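Long-range contacts in probable exosome complex exonuclease 2 (Methanothermobacter thermautotrophicus, PDB 2WNR), which is probably a non-catalytic subunit of the RNA-degrading archaeal exosome that contributes to structuring the active site of its partner Rrp41: residues 189-194 with 226-231; 23-28 with 204-209; 167-172 with 181-186; 86-91 with 142-147; 80-85 with 136-141. All blocks are in the same frame, centred on the assembly; numbering follows the deposited sequence.

Contact 1: 189-194 with 226-231; sequences VNRKAL and TEEGSI
Lys192 and Glu227 cross obliquely at the start of the strand pairing. The carboxylate of Glu227 lies beside the lysine chain, its OE2 3.3 Å from Lys192 CE and 3.8 Å from Lys192 NZ, a long salt bridge. The ammonium's stronger partner is Asp266 of helix 244-268, also in a salt bridge with NZ; Glu227 is a second charge. Its chain, extended beyond CG (chi2 -172°), carries the Glu227 carboxylate across to Lys192. Arg191 and Glu228 meet at about a right angle, guanidinium and carboxylate planes 88° apart. Glu228 OE2 touches Arg191 CD at 3.4 Å but stands 4.2 Å from Arg191 NE, well out of the guanidinium plane, which leaves attraction of charges without a directed N-H. Thr226 to Gly229 form a type I turn in the beta hairpin that joins strands 219-226 and 231-237, while residues 193-201 form the antiparallel neighbour of the first of these. In the non-hydrogen-bonded pair Ala193-Thr226, Ala193 CB lies 4.1 Å from Thr226 CG2. Beside them, Glu227 N makes a weak bond to Lys192 O.

Contact 2: 23-28 with 204-209; sequences KERIDG and EIVLDP
Arg25 NH2 donates to Leu207 O at 2.7 Å, arriving in the carbonyl plane with an N-H...O angle of 144°. Arg25 NH1 adds two weak bonds, to Leu207 O and, at 3.3 Å, to Asp208 O, so the guanidinium edge grips consecutive carbonyls where the strand ends. Val206 CG2 lies over one face of the group. Glu213, in a salt bridge with NH1, and Ser30 O, which accepts from NH2, also hold the guanidinium and would limit its rotation. At the other end of the contact, Lys23 NZ forms a salt bridge with Glu204 OE2 at 3.0 Å, met from above the carboxylate plane.

The arginine chain bends at chi2 and chi3 (-147° and -110°) to bring its head to the carbonyls, and its backbone opens a type I turn ending at Gly28. Lys23, with positive phi, is the C-prime residue of the Schellman motif ending helix 11-21. That helix packs through Ile20 on Glu204 and Val206, so the N-terminal segment is tied to the outermost strand 204-207 of the four-stranded sheet, beside strand 193-201.

Contact 3: 167-172 with 181-186; sequences IPAAEV and REKMQP
Two successive bends in Met184, at chi2 (-54°) and chi3, fold its thioether back over Pro168 on the opposing strand. The two side chains lie side by side and point the same way: Met184 SD is 3.7 Å from Pro168 CA, and Met184 CE is 4.0 Å from Pro168 CD. Arg181 reaches the same proline by another route. Its CG is anti to the backbone N (chi1 -175°), and a turn at chi3 then sets the guanidinium with one face over Pro168 CG, offset toward the rim of the group.

The backbones hold this packing in register. Ile167 and Gln185 form an antiparallel hydrogen-bonded pair with reciprocal, nearly straight bonds, Ile167 N to Gln185 O at 2.7 Å and Gln185 N to Ile167 O at 2.8 Å. Pro168 and Met184 are the adjoining non-hydrogen-bonded pair, a position where the missing proline N-H costs no bond between these strands. Ala169 N to Lys183 O, 3.1 Å, is weak, consistent with the corner the chain turns at residues 181-183. Ala169 CB nevertheless rests 4.0 Å from Lys183 CB.

The N-to-C directions of the short strand segments 167-172 and 184-186 make an angle of 106°, far from a straight antiparallel course. Strand 166-173 is the middle member of a three-stranded antiparallel sheet, flanked by 176-180 and 184-186, and Trp135 of strand 133-145 packs on Ile167, Pro168 and Ala170.

Contact 4: 86-91 with 142-147; sequences ELLPMA and HIIDYD
Ile144 and Asp145 interrupt the regular strand as a classic beta bulge, both facing Gln59 of strand 58-69, and Ala91 fits against this irregular backbone. Ala91 CB sits 3.3 Å from Ile143 O, and Ala91 CA makes a CA-H...O contact to Ile144 O. Past the bulge, Tyr146 N donates to Ala91 O at 2.8 Å. Where the strands still run parallel, Ile143 N bonds to Glu86 O at 3.1 Å (157°).

Leu88 and His142 cross at about a right angle. With CG anti to its carbonyl carbon (chi1 -56°), Leu88 lays its branches over one ring face, and Leu88 CD2 is 4.3 Å from the centroid of the His142 ring in an off-centre CH-pi contact. An alanine at His142 would remove that face and is likely to leave the Leu88 methyls without their flat support. Met90 runs alongside Ile144, Met90 CE 3.5 Å from Ile144 CD1, while Leu87 CD1 meets Ile143 CD1 at 3.6 Å.

A chain of another protein meets His142 edge-to-face with an aromatic ring, and its backbone hydrogen-bonds to both Asp145 carboxylate oxygens. The arrangement is thus the end of a parallel strand pair in the RNase PH domain, where one strand bulges and the other turns into a loop, facing a neighbouring subunit of the exosome.

Contact 5: 80-85 with 136-141; sequences VILTNS and MLFLDL
Ile81 CG2 and Leu139 CD2 meet at 3.7 Å in the apolar centre between two parallel strands of the RNase PH domain's mixed sheet. The chain between the two strands includes helix 102-117, which packs on Ile81 and Ser85, while helix 150-164 packs on Leu139 and Leu141. On this same face Thr83 OG1 lies 3.7 Å from Leu139 CD2 and is hydrogen-bonded to Asp112.

The other face carries Val80, Leu82 and Asn84 opposite Met136, Phe138 and Asp140. Val80 CB lies 3.8 Å from Met136 CG. Phe138 CG is anti to the carbonyl carbon (chi1 -72°), which brings the ring beside Leu82, with Leu82 CD1 3.4 Å from Phe138 CE1 and approaching the ring obliquely. A serine in place of Phe138 would take away the ring and probably leave the Leu82 methyl facing a gap on this partly exposed surface.

Five backbone bonds keep the register, among them the nearly straight Leu137 N to Val80 O (175°). At the polar edge a basic side chain belonging to another protein chain pairs with the Asp140 carboxylate. The amide plane of Asn84 and the carboxylate plane of Asp140 are 76° apart, and Asn84 CB stands 3.9 Å from Asp140 OD1.

How the contacts relate
Contacts 5 and 4 are successive portions of one parallel pairing, strands 80-87 and 133-145, with centres about 17 Å apart; Glu86 N to Leu141 O, 2.8 Å, probably continues the hydrogen bonding between them. Contact 3 follows along the chain, its centre about 19 Å from that of contact 5, and its second segment adjoins the first of contact 1. Contacts 1 and 2 reach a common four-stranded sheet through the neighbouring strands 193-201 and 204-207, their centres about 26 Å apart. Contact 2 spans the longest sequence separation, enclosing contacts 3, 4 and 5, and lies about 46 Å from contact 3, centre to centre. It ties the N-terminal segment to the four-stranded sheet, contacts 4 and 5 join strands of the mixed sheet, and contacts 1, 4 and 5 also meet other exosome chains.

Contact 1: 189-194 with 226-231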
# COMPACT_ATOMS: atom_id res chain seq x y z
N VAL A 189 -30.10 1.85 21.27
CA VAL A 189 -30.79 1.76 19.99
C VAL A 189 -32.04 2.64 20.07
O VAL A 189 -32.94 2.37 20.87
CB VAL A 189 -31.17 0.30 19.66
CG1 VAL A 189 -32.02 0.23 18.40
CG2 VAL A 189 -29.91 -0.55 19.50
N ASN A 190 -32.07 3.69 19.25
CA ASN A 190 -33.20 4.61 19.25
C ASN A 190 -34.37 4.14 18.39
O ASN A 190 -35.54 4.35 18.73
CB ASN A 190 -32.75 6.01 18.81
CG ASN A 190 -32.15 6.81 19.96
OD1 ASN A 190 -32.35 6.50 21.13
ND2 ASN A 190 -31.41 7.86 19.61
N ARG A 191 -34.03 3.50 17.26
CA ARG A 191 -35.00 3.01 16.28
C ARG A 191 -34.37 2.07 15.26
O ARG A 191 -33.15 1.95 15.18
CB ARG A 191 -35.71 4.18 15.57
CG ARG A 191 -34.83 5.36 15.15
CD ARG A 191 -35.71 6.50 14.67
NE ARG A 191 -35.05 7.80 14.69
CZ ARG A 191 -34.96 8.60 15.76
NH1 ARG A 191 -34.35 9.77 15.66
NH2 ARG A 191 -35.47 8.23 16.93
N LYS A 192 -35.21 1.39 14.49
CA LYS A 192 -34.74 0.45 13.48
C LYS A 192 -35.05 0.97 12.09
O LYS A 192 -35.97 1.76 11.90
CB LYS A 192 -35.39 -0.93 13.66
CG LYS A 192 -34.68 -1.82 14.68
CD LYS A 192 -35.62 -2.90 15.22
CE LYS A 192 -36.41 -2.39 16.40
NZ LYS A 192 -37.45 -3.36 16.83
N ALA A 193 -34.24 0.53 11.14
CA ALA A 193 -34.46 0.81 9.73
C ALA A 193 -33.97 -0.40 8.94
O ALA A 193 -33.01 -1.07 9.35
CB ALA A 193 -33.71 2.05 9.32
N LEU A 194 -34.64 -0.70 7.84
CA LEU A 194 -34.18 -1.78 6.96
C LEU A 194 -34.28 -1.35 5.49
O LEU A 194 -34.80 -0.27 5.19
CB LEU A 194 -34.95 -3.08 7.21
CG LEU A 194 -34.69 -3.83 8.53
CD1 LEU A 194 -35.58 -5.05 8.63
CD2 LEU A 194 -33.23 -4.23 8.71
N THR A 226 -37.32 3.79 7.60
CA THR A 226 -37.26 3.71 9.05
C THR A 226 -38.57 3.16 9.63
O THR A 226 -39.54 2.92 8.89
CB THR A 226 -36.92 5.08 9.70
OG1 THR A 226 -38.01 6.00 9.49
CG2 THR A 226 -35.64 5.66 9.13
N GLU A 227 -38.59 2.95 10.94
CA GLU A 227 -39.78 2.47 11.64
C GLU A 227 -41.03 3.31 11.35
O GLU A 227 -42.12 2.76 11.16
CB GLU A 227 -39.55 2.47 13.15
CG GLU A 227 -38.71 1.32 13.66
CD GLU A 227 -38.68 1.26 15.17
OE1 GLU A 227 -38.98 2.30 15.82
OE2 GLU A 227 -38.36 0.18 15.72
N GLU A 228 -40.86 4.63 11.32
CA GLU A 228 -41.98 5.55 11.13
C GLU A 228 -42.24 5.91 9.67
O GLU A 228 -42.87 6.92 9.36
CB GLU A 228 -41.83 6.81 12.00
CG GLU A 228 -40.44 7.45 12.01
CD GLU A 228 -39.50 6.79 13.01
OE1 GLU A 228 -39.86 6.75 14.22
OE2 GLU A 228 -38.40 6.33 12.59
N GLY A 229 -41.74 5.06 8.77
CA GLY A 229 -42.04 5.15 7.34
C GLY A 229 -41.36 6.27 6.58
O GLY A 229 -41.87 6.70 5.55
N SER A 230 -40.22 6.74 7.07
CA SER A 230 -39.46 7.78 6.38
C SER A 230 -38.21 7.20 5.71
O SER A 230 -37.65 6.21 6.20
CB SER A 230 -39.11 8.93 7.33
OG SER A 230 -38.18 8.51 8.31
N ILE A 231 -37.78 7.82 4.61
CA ILE A 231 -36.64 7.34 3.81
C ILE A 231 -35.33 7.89 4.34
O ILE A 231 -35.14 9.11 4.41
CB ILE A 231 -36.79 7.73 2.30
CG1 ILE A 231 -38.06 7.12 1.70
CG2 ILE A 231 -35.58 7.31 1.51
CD1 ILE A 231 -38.56 7.82 0.45

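Contact 2: 23-28 with 204-209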
# COMPACT_ATOMS: atom_id res chain seq x y z
N LYS A 23 -45.29 -10.95 -15.67
CA LYS A 23 -45.53 -11.02 -14.23
C LYS A 23 -45.09 -12.29 -13.48
O LYS A 23 -45.67 -12.62 -12.45
CB LYS A 23 -46.98 -10.67 -13.88
CG LYS A 23 -47.21 -9.19 -13.60
CD LYS A 23 -47.40 -8.38 -14.88
CE LYS A 23 -47.38 -6.89 -14.60
NZ LYS A 23 -47.60 -6.10 -15.83
N GLU A 24 -44.07 -12.98 -13.98
CA GLU A 24 -43.54 -14.14 -13.26
C GLU A 24 -42.01 -14.21 -13.26
O GLU A 24 -41.35 -13.61 -14.11
CB GLU A 24 -44.19 -15.46 -13.71
CG GLU A 24 -44.05 -15.82 -15.19
CD GLU A 24 -45.10 -16.82 -15.63
OE1 GLU A 24 -44.75 -17.99 -15.88
OE2 GLU A 24 -46.28 -16.43 -15.71
N ARG A 25 -41.46 -14.94 -12.30
CA ARG A 25 -40.03 -15.05 -12.15
C ARG A 25 -39.57 -16.49 -12.28
O ARG A 25 -40.36 -17.41 -12.10
CB ARG A 25 -39.58 -14.46 -10.82
CG ARG A 25 -39.90 -12.99 -10.69
CD ARG A 25 -38.85 -12.31 -9.89
NE ARG A 25 -39.33 -11.88 -8.58
CZ ARG A 25 -38.56 -11.35 -7.64
NH1 ARG A 25 -37.25 -11.18 -7.84
NH2 ARG A 25 -39.09 -10.99 -6.49
N ILE A 26 -38.29 -16.67 -12.58
CA ILE A 26 -37.71 -18.00 -12.76
C ILE A 26 -38.02 -18.94 -11.59
O ILE A 26 -38.47 -20.08 -11.80
CB ILE A 26 -36.19 -17.91 -13.08
CG1 ILE A 26 -35.96 -18.09 -14.59
CG2 ILE A 26 -35.35 -18.91 -12.26
CD1 ILE A 26 -36.35 -19.48 -15.15
N ASP A 27 -37.80 -18.46 -10.37
CA ASP A 27 -38.07 -19.27 -9.17
C ASP A 27 -39.54 -19.21 -8.73
O ASP A 27 -39.90 -19.74 -7.68
CB ASP A 27 -37.12 -18.89 -8.03
CG ASP A 27 -37.39 -17.51 -7.48
OD1 ASP A 27 -37.80 -16.61 -8.25
OD2 ASP A 27 -37.16 -17.32 -6.26
N GLY A 28 -40.36 -18.54 -9.54
CA GLY A 28 -41.81 -18.54 -9.37
C GLY A 28 -42.40 -17.72 -8.24
O GLY A 28 -43.42 -18.11 -7.66
N GLU A 204 -40.60 -3.65 -15.64
CA GLU A 204 -41.05 -3.93 -14.28
C GLU A 204 -39.93 -3.69 -13.29
O GLU A 204 -38.76 -3.86 -13.61
CB GLU A 204 -41.53 -5.38 -14.17
CG GLU A 204 -42.64 -5.79 -15.14
CD GLU A 204 -43.95 -5.07 -14.90
OE1 GLU A 204 -44.17 -4.56 -13.78
OE2 GLU A 204 -44.77 -5.00 -15.85
N ILE A 205 -40.30 -3.30 -12.07
CA ILE A 205 -39.35 -3.38 -10.97
C ILE A 205 -39.65 -4.62 -10.12
O ILE A 205 -40.80 -4.89 -9.77
CB ILE A 205 -39.28 -2.09 -10.11
CG1 ILE A 205 -40.66 -1.61 -9.69
CG2 ILE A 205 -38.52 -0.98 -10.87
CD1 ILE A 205 -40.66 -0.77 -8.44
N VAL A 206 -38.60 -5.39 -9.83
CA VAL A 206 -38.78 -6.59 -9.03
C VAL A 206 -38.01 -6.48 -7.74
O VAL A 206 -36.87 -6.02 -7.74
CB VAL A 206 -38.46 -7.95 -9.76
CG1 VAL A 206 -38.83 -7.96 -11.23
CG2 VAL A 206 -37.09 -8.50 -9.45
N LEU A 207 -38.65 -6.89 -6.65
CA LEU A 207 -38.05 -6.78 -5.33
C LEU A 207 -37.15 -7.97 -5.04
O LEU A 207 -37.52 -9.11 -5.33
CB LEU A 207 -39.15 -6.65 -4.26
CG LEU A 207 -38.81 -6.71 -2.76
CD1 LEU A 207 -37.98 -5.52 -2.32
CD2 LEU A 207 -40.10 -6.79 -1.96
N ASP A 208 -35.98 -7.69 -4.48
CA ASP A 208 -35.03 -8.71 -4.02
C ASP A 208 -34.59 -9.63 -5.16
O ASP A 208 -35.10 -10.75 -5.31
CB ASP A 208 -35.62 -9.47 -2.83
CG ASP A 208 -34.76 -10.61 -2.37
OD1 ASP A 208 -33.53 -10.43 -2.32
OD2 ASP A 208 -35.31 -11.69 -2.05
N PRO A 209 -33.65 -9.15 -6.01
CA PRO A 209 -33.27 -9.88 -7.21
C PRO A 209 -32.32 -11.04 -6.95
O PRO A 209 -31.46 -10.96 -6.09
CB PRO A 209 -32.57 -8.82 -8.06
CG PRO A 209 -32.09 -7.83 -7.10
CD PRO A 209 -33.04 -7.81 -5.97

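Contact 3: 167-172 with 181-186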
# COMPACT_ATOMS: atom_id res chain seq x y z
N ILE A 167 -22.02 -4.53 25.29
CA ILE A 167 -20.70 -3.95 25.55
C ILE A 167 -20.47 -3.65 27.03
O ILE A 167 -21.42 -3.34 27.75
CB ILE A 167 -20.42 -2.67 24.72
CG1 ILE A 167 -21.39 -1.54 25.08
CG2 ILE A 167 -20.46 -2.98 23.23
CD1 ILE A 167 -20.91 -0.16 24.67
N PRO A 168 -19.21 -3.75 27.49
CA PRO A 168 -18.90 -3.47 28.90
C PRO A 168 -19.19 -2.02 29.27
O PRO A 168 -19.07 -1.12 28.43
CB PRO A 168 -17.41 -3.76 29.00
CG PRO A 168 -16.89 -3.64 27.61
CD PRO A 168 -18.00 -4.13 26.74
N ALA A 169 -19.59 -1.80 30.52
CA ALA A 169 -19.81 -0.46 31.03
C ALA A 169 -18.48 0.26 31.13
O ALA A 169 -17.51 -0.27 31.68
CB ALA A 169 -20.50 -0.50 32.37
N ALA A 170 -18.43 1.47 30.59
CA ALA A 170 -17.25 2.30 30.69
C ALA A 170 -17.46 3.45 31.70
O ALA A 170 -18.19 4.41 31.43
CB ALA A 170 -16.86 2.83 29.31
N GLU A 171 -16.85 3.31 32.87
CA GLU A 171 -16.93 4.33 33.92
C GLU A 171 -15.74 5.29 33.83
O GLU A 171 -14.67 4.92 33.32
CB GLU A 171 -17.00 3.70 35.33
CG GLU A 171 -18.42 3.45 35.85
CD GLU A 171 -19.03 2.12 35.39
OE1 GLU A 171 -18.62 1.60 34.32
OE2 GLU A 171 -19.92 1.61 36.10
N VAL A 172 -15.94 6.51 34.32
CA VAL A 172 -14.86 7.50 34.37
C VAL A 172 -14.44 7.73 35.81
O VAL A 172 -15.24 8.13 36.67
CB VAL A 172 -15.26 8.85 33.73
CG1 VAL A 172 -14.04 9.75 33.57
CG2 VAL A 172 -15.94 8.62 32.37
N ARG A 181 -16.49 -4.87 33.00
CA ARG A 181 -17.04 -6.01 32.25
C ARG A 181 -18.10 -6.81 33.03
O ARG A 181 -18.68 -7.77 32.51
CB ARG A 181 -15.91 -6.91 31.74
CG ARG A 181 -16.35 -8.07 30.85
CD ARG A 181 -15.17 -8.71 30.14
NE ARG A 181 -15.02 -8.20 28.78
CZ ARG A 181 -14.24 -7.19 28.41
NH1 ARG A 181 -13.51 -6.53 29.31
NH2 ARG A 181 -14.19 -6.83 27.13
N GLU A 182 -18.37 -6.41 34.27
CA GLU A 182 -19.45 -7.04 35.05
C GLU A 182 -20.82 -6.58 34.54
O GLU A 182 -21.71 -7.41 34.31
CB GLU A 182 -19.30 -6.77 36.56
CG GLU A 182 -17.88 -6.92 37.15
CD GLU A 182 -17.17 -8.21 36.76
OE1 GLU A 182 -17.13 -9.14 37.59
OE2 GLU A 182 -16.64 -8.29 35.63
N LYS A 183 -20.98 -5.27 34.36
CA LYS A 183 -22.22 -4.70 33.85
C LYS A 183 -22.19 -4.60 32.32
O LYS A 183 -21.75 -3.60 31.75
CB LYS A 183 -22.47 -3.32 34.49
CG LYS A 183 -23.85 -2.71 34.22
CD LYS A 183 -23.99 -1.37 34.94
CE LYS A 183 -25.43 -0.86 34.95
NZ LYS A 183 -25.64 0.15 36.05
N MET A 184 -22.67 -5.66 31.66
CA MET A 184 -22.79 -5.70 30.20
C MET A 184 -24.06 -4.99 29.75
O MET A 184 -25.14 -5.24 30.29
CB MET A 184 -22.77 -7.15 29.68
CG MET A 184 -21.43 -7.85 29.83
SD MET A 184 -20.05 -6.95 29.09
CE MET A 184 -20.28 -7.32 27.35
N GLN A 185 -23.93 -4.12 28.75
CA GLN A 185 -25.04 -3.27 28.33
C GLN A 185 -25.35 -3.38 26.84
O GLN A 185 -24.44 -3.54 26.01
CB GLN A 185 -24.76 -1.80 28.69
CG GLN A 185 -24.77 -1.51 30.20
CD GLN A 185 -24.63 -0.02 30.52
OE1 GLN A 185 -23.72 0.65 30.04
NE2 GLN A 185 -25.53 0.49 31.36
N PRO A 186 -26.65 -3.30 26.48
CA PRO A 186 -27.01 -3.21 25.07
C PRO A 186 -26.57 -1.87 24.51
O PRO A 186 -26.35 -0.92 25.28
CB PRO A 186 -28.54 -3.30 25.09
CG PRO A 186 -28.86 -3.98 26.37
CD PRO A 186 -27.83 -3.49 27.34

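Contact 4: 86-91 with 142-147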
# COMPACT_ATOMS: atom_id res chain seq x y z
N GLU A 86 -16.14 -7.29 3.59
CA GLU A 86 -15.23 -8.14 2.86
C GLU A 86 -16.00 -9.00 1.84
O GLU A 86 -16.65 -9.99 2.21
CB GLU A 86 -14.44 -9.01 3.83
CG GLU A 86 -13.41 -8.26 4.64
CD GLU A 86 -12.16 -7.89 3.84
OE1 GLU A 86 -11.35 -8.80 3.55
OE2 GLU A 86 -11.98 -6.70 3.51
N LEU A 87 -15.95 -8.62 0.57
CA LEU A 87 -16.55 -9.41 -0.48
C LEU A 87 -15.58 -10.54 -0.86
O LEU A 87 -14.73 -10.38 -1.74
CB LEU A 87 -16.92 -8.53 -1.68
CG LEU A 87 -18.34 -7.97 -1.76
CD1 LEU A 87 -18.75 -7.30 -0.47
CD2 LEU A 87 -18.46 -6.99 -2.90
N LEU A 88 -15.72 -11.67 -0.19
CA LEU A 88 -14.72 -12.72 -0.25
C LEU A 88 -14.68 -13.47 -1.58
O LEU A 88 -15.73 -13.84 -2.14
CB LEU A 88 -14.93 -13.73 0.87
CG LEU A 88 -14.97 -13.26 2.33
CD1 LEU A 88 -15.37 -14.39 3.28
CD2 LEU A 88 -13.70 -12.57 2.81
N PRO A 89 -13.47 -13.74 -2.08
CA PRO A 89 -13.34 -14.67 -3.20
C PRO A 89 -14.16 -15.94 -2.97
O PRO A 89 -14.66 -16.55 -3.94
CB PRO A 89 -11.85 -14.98 -3.20
CG PRO A 89 -11.21 -13.77 -2.66
CD PRO A 89 -12.17 -13.20 -1.65
N MET A 90 -14.31 -16.32 -1.70
CA MET A 90 -15.16 -17.43 -1.27
C MET A 90 -16.58 -17.28 -1.80
O MET A 90 -17.16 -18.22 -2.36
CB MET A 90 -15.17 -17.52 0.26
CG MET A 90 -16.25 -18.41 0.85
SD MET A 90 -15.69 -19.15 2.39
CE MET A 90 -16.43 -18.05 3.57
N ALA A 91 -17.11 -16.07 -1.64
CA ALA A 91 -18.52 -15.79 -1.87
C ALA A 91 -18.95 -15.78 -3.34
O ALA A 91 -20.14 -15.83 -3.62
CB ALA A 91 -18.88 -14.45 -1.21
N HIS A 142 -19.15 -9.74 6.50
CA HIS A 142 -18.37 -10.82 5.92
C HIS A 142 -19.24 -11.58 4.92
O HIS A 142 -20.10 -12.38 5.30
CB HIS A 142 -17.86 -11.74 7.03
CG HIS A 142 -16.43 -12.14 6.87
ND1 HIS A 142 -15.38 -11.25 7.00
CD2 HIS A 142 -15.86 -13.35 6.61
CE1 HIS A 142 -14.24 -11.88 6.82
NE2 HIS A 142 -14.50 -13.15 6.58
N ILE A 143 -19.02 -11.31 3.63
CA ILE A 143 -19.87 -11.91 2.61
C ILE A 143 -19.32 -13.31 2.32
O ILE A 143 -18.21 -13.47 1.83
CB ILE A 143 -20.02 -11.02 1.35
CG1 ILE A 143 -20.86 -9.76 1.65
CG2 ILE A 143 -20.74 -11.75 0.27
CD1 ILE A 143 -20.21 -8.71 2.53
N ILE A 144 -20.14 -14.31 2.64
CA ILE A 144 -19.77 -15.72 2.65
C ILE A 144 -20.22 -16.42 1.37
O ILE A 144 -19.56 -17.33 0.89
CB ILE A 144 -20.41 -16.40 3.89
CG1 ILE A 144 -19.92 -15.75 5.20
CG2 ILE A 144 -20.17 -17.88 3.92
CD1 ILE A 144 -18.40 -15.76 5.42
N ASP A 145 -21.36 -15.98 0.83
CA ASP A 145 -21.99 -16.61 -0.33
C ASP A 145 -22.79 -15.52 -1.02
O ASP A 145 -23.51 -14.75 -0.37
CB ASP A 145 -22.93 -17.72 0.15
CG ASP A 145 -22.83 -19.02 -0.69
OD1 ASP A 145 -22.14 -19.07 -1.74
OD2 ASP A 145 -23.47 -20.01 -0.28
N TYR A 146 -22.65 -15.41 -2.34
CA TYR A 146 -23.37 -14.38 -3.08
C TYR A 146 -24.27 -14.98 -4.15
O TYR A 146 -23.78 -15.53 -5.15
CB TYR A 146 -22.40 -13.34 -3.67
CG TYR A 146 -23.02 -12.41 -4.70
CD1 TYR A 146 -24.11 -11.59 -4.38
CD2 TYR A 146 -22.52 -12.35 -6.00
CE1 TYR A 146 -24.68 -10.74 -5.32
CE2 TYR A 146 -23.08 -11.51 -6.95
CZ TYR A 146 -24.16 -10.70 -6.61
OH TYR A 146 -24.71 -9.87 -7.56
N ASP A 147 -25.58 -14.88 -3.94
CA ASP A 147 -26.55 -15.42 -4.88
C ASP A 147 -27.62 -14.37 -5.17
O ASP A 147 -28.77 -14.71 -5.44
CB ASP A 147 -27.17 -16.72 -4.34
CG ASP A 147 -27.77 -17.61 -5.43
OD1 ASP A 147 -27.41 -17.44 -6.62
OD2 ASP A 147 -28.58 -18.52 -5.11

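Contact 5: 80-85 with 136-141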
# COMPACT_ATOMS: atom_id res chain seq x y z
N VAL A 80 -18.12 6.59 17.59
CA VAL A 80 -17.80 6.34 16.19
C VAL A 80 -18.41 5.03 15.69
O VAL A 80 -18.43 4.03 16.40
CB VAL A 80 -16.28 6.36 15.99
CG1 VAL A 80 -15.92 6.06 14.53
CG2 VAL A 80 -15.69 7.69 16.44
N ILE A 81 -18.90 5.06 14.45
CA ILE A 81 -19.25 3.83 13.72
C ILE A 81 -18.34 3.70 12.51
O ILE A 81 -18.14 4.66 11.77
CB ILE A 81 -20.73 3.83 13.25
CG1 ILE A 81 -21.66 3.65 14.45
CG2 ILE A 81 -20.99 2.72 12.24
CD1 ILE A 81 -23.14 3.69 14.09
N LEU A 82 -17.78 2.50 12.31
CA LEU A 82 -16.91 2.21 11.18
C LEU A 82 -17.40 0.95 10.45
O LEU A 82 -17.31 -0.15 10.98
CB LEU A 82 -15.48 2.00 11.67
CG LEU A 82 -14.71 3.26 12.04
CD1 LEU A 82 -13.62 2.94 13.03
CD2 LEU A 82 -14.13 3.96 10.82
N THR A 83 -17.93 1.13 9.24
CA THR A 83 -18.51 0.03 8.47
C THR A 83 -17.53 -0.42 7.40
O THR A 83 -17.01 0.40 6.64
CB THR A 83 -19.86 0.42 7.84
OG1 THR A 83 -20.75 0.86 8.86
CG2 THR A 83 -20.51 -0.76 7.10
N ASN A 84 -17.26 -1.72 7.36
CA ASN A 84 -16.41 -2.28 6.34
C ASN A 84 -16.92 -3.66 5.92
O ASN A 84 -17.41 -4.42 6.75
CB ASN A 84 -14.94 -2.36 6.78
CG ASN A 84 -14.04 -2.94 5.69
OD1 ASN A 84 -13.69 -2.25 4.72
ND2 ASN A 84 -13.67 -4.22 5.82
N SER A 85 -16.81 -3.96 4.63
CA SER A 85 -17.28 -5.25 4.15
C SER A 85 -16.21 -5.98 3.37
O SER A 85 -15.46 -5.38 2.61
CB SER A 85 -18.55 -5.10 3.31
OG SER A 85 -18.37 -4.11 2.33
N MET A 136 -15.85 3.06 19.84
CA MET A 136 -15.83 2.90 18.39
C MET A 136 -16.39 1.54 18.02
O MET A 136 -15.85 0.50 18.42
CB MET A 136 -14.41 3.04 17.86
CG MET A 136 -13.80 4.41 18.09
SD MET A 136 -12.16 4.57 17.37
CE MET A 136 -11.19 3.44 18.38
N LEU A 137 -17.48 1.56 17.27
CA LEU A 137 -18.15 0.33 16.84
C LEU A 137 -17.68 -0.08 15.46
O LEU A 137 -18.04 0.56 14.47
CB LEU A 137 -19.66 0.54 16.82
CG LEU A 137 -20.55 0.23 18.02
CD1 LEU A 137 -19.88 0.44 19.37
CD2 LEU A 137 -21.81 1.07 17.91
N PHE A 138 -16.87 -1.13 15.38
CA PHE A 138 -16.46 -1.69 14.08
C PHE A 138 -17.52 -2.66 13.58
O PHE A 138 -17.63 -3.78 14.07
CB PHE A 138 -15.11 -2.39 14.16
CG PHE A 138 -13.94 -1.46 14.30
CD1 PHE A 138 -13.29 -0.96 13.18
CD2 PHE A 138 -13.48 -1.08 15.56
CE1 PHE A 138 -12.19 -0.09 13.31
CE2 PHE A 138 -12.40 -0.22 15.69
CZ PHE A 138 -11.75 0.27 14.56
N LEU A 139 -18.32 -2.21 12.63
CA LEU A 139 -19.25 -3.09 11.96
C LEU A 139 -18.52 -3.77 10.80
O LEU A 139 -18.11 -3.10 9.85
CB LEU A 139 -20.45 -2.28 11.45
CG LEU A 139 -21.55 -1.88 12.44
CD1 LEU A 139 -21.04 -1.54 13.83
CD2 LEU A 139 -22.32 -0.70 11.88
N ASP A 140 -18.33 -5.08 10.90
CA ASP A 140 -17.62 -5.84 9.87
C ASP A 140 -18.52 -6.86 9.16
O ASP A 140 -19.01 -7.82 9.77
CB ASP A 140 -16.38 -6.52 10.47
CG ASP A 140 -15.24 -5.55 10.67
OD1 ASP A 140 -14.77 -4.98 9.65
OD2 ASP A 140 -14.80 -5.37 11.84
N LEU A 141 -18.74 -6.64 7.87
CA LEU A 141 -19.64 -7.46 7.09
C LEU A 141 -18.83 -8.47 6.30
O LEU A 141 -17.95 -8.10 5.54
CB LEU A 141 -20.48 -6.58 6.15
CG LEU A 141 -21.56 -5.64 6.71
CD1 LEU A 141 -21.10 -4.80 7.88
CD2 LEU A 141 -22.09 -4.72 5.60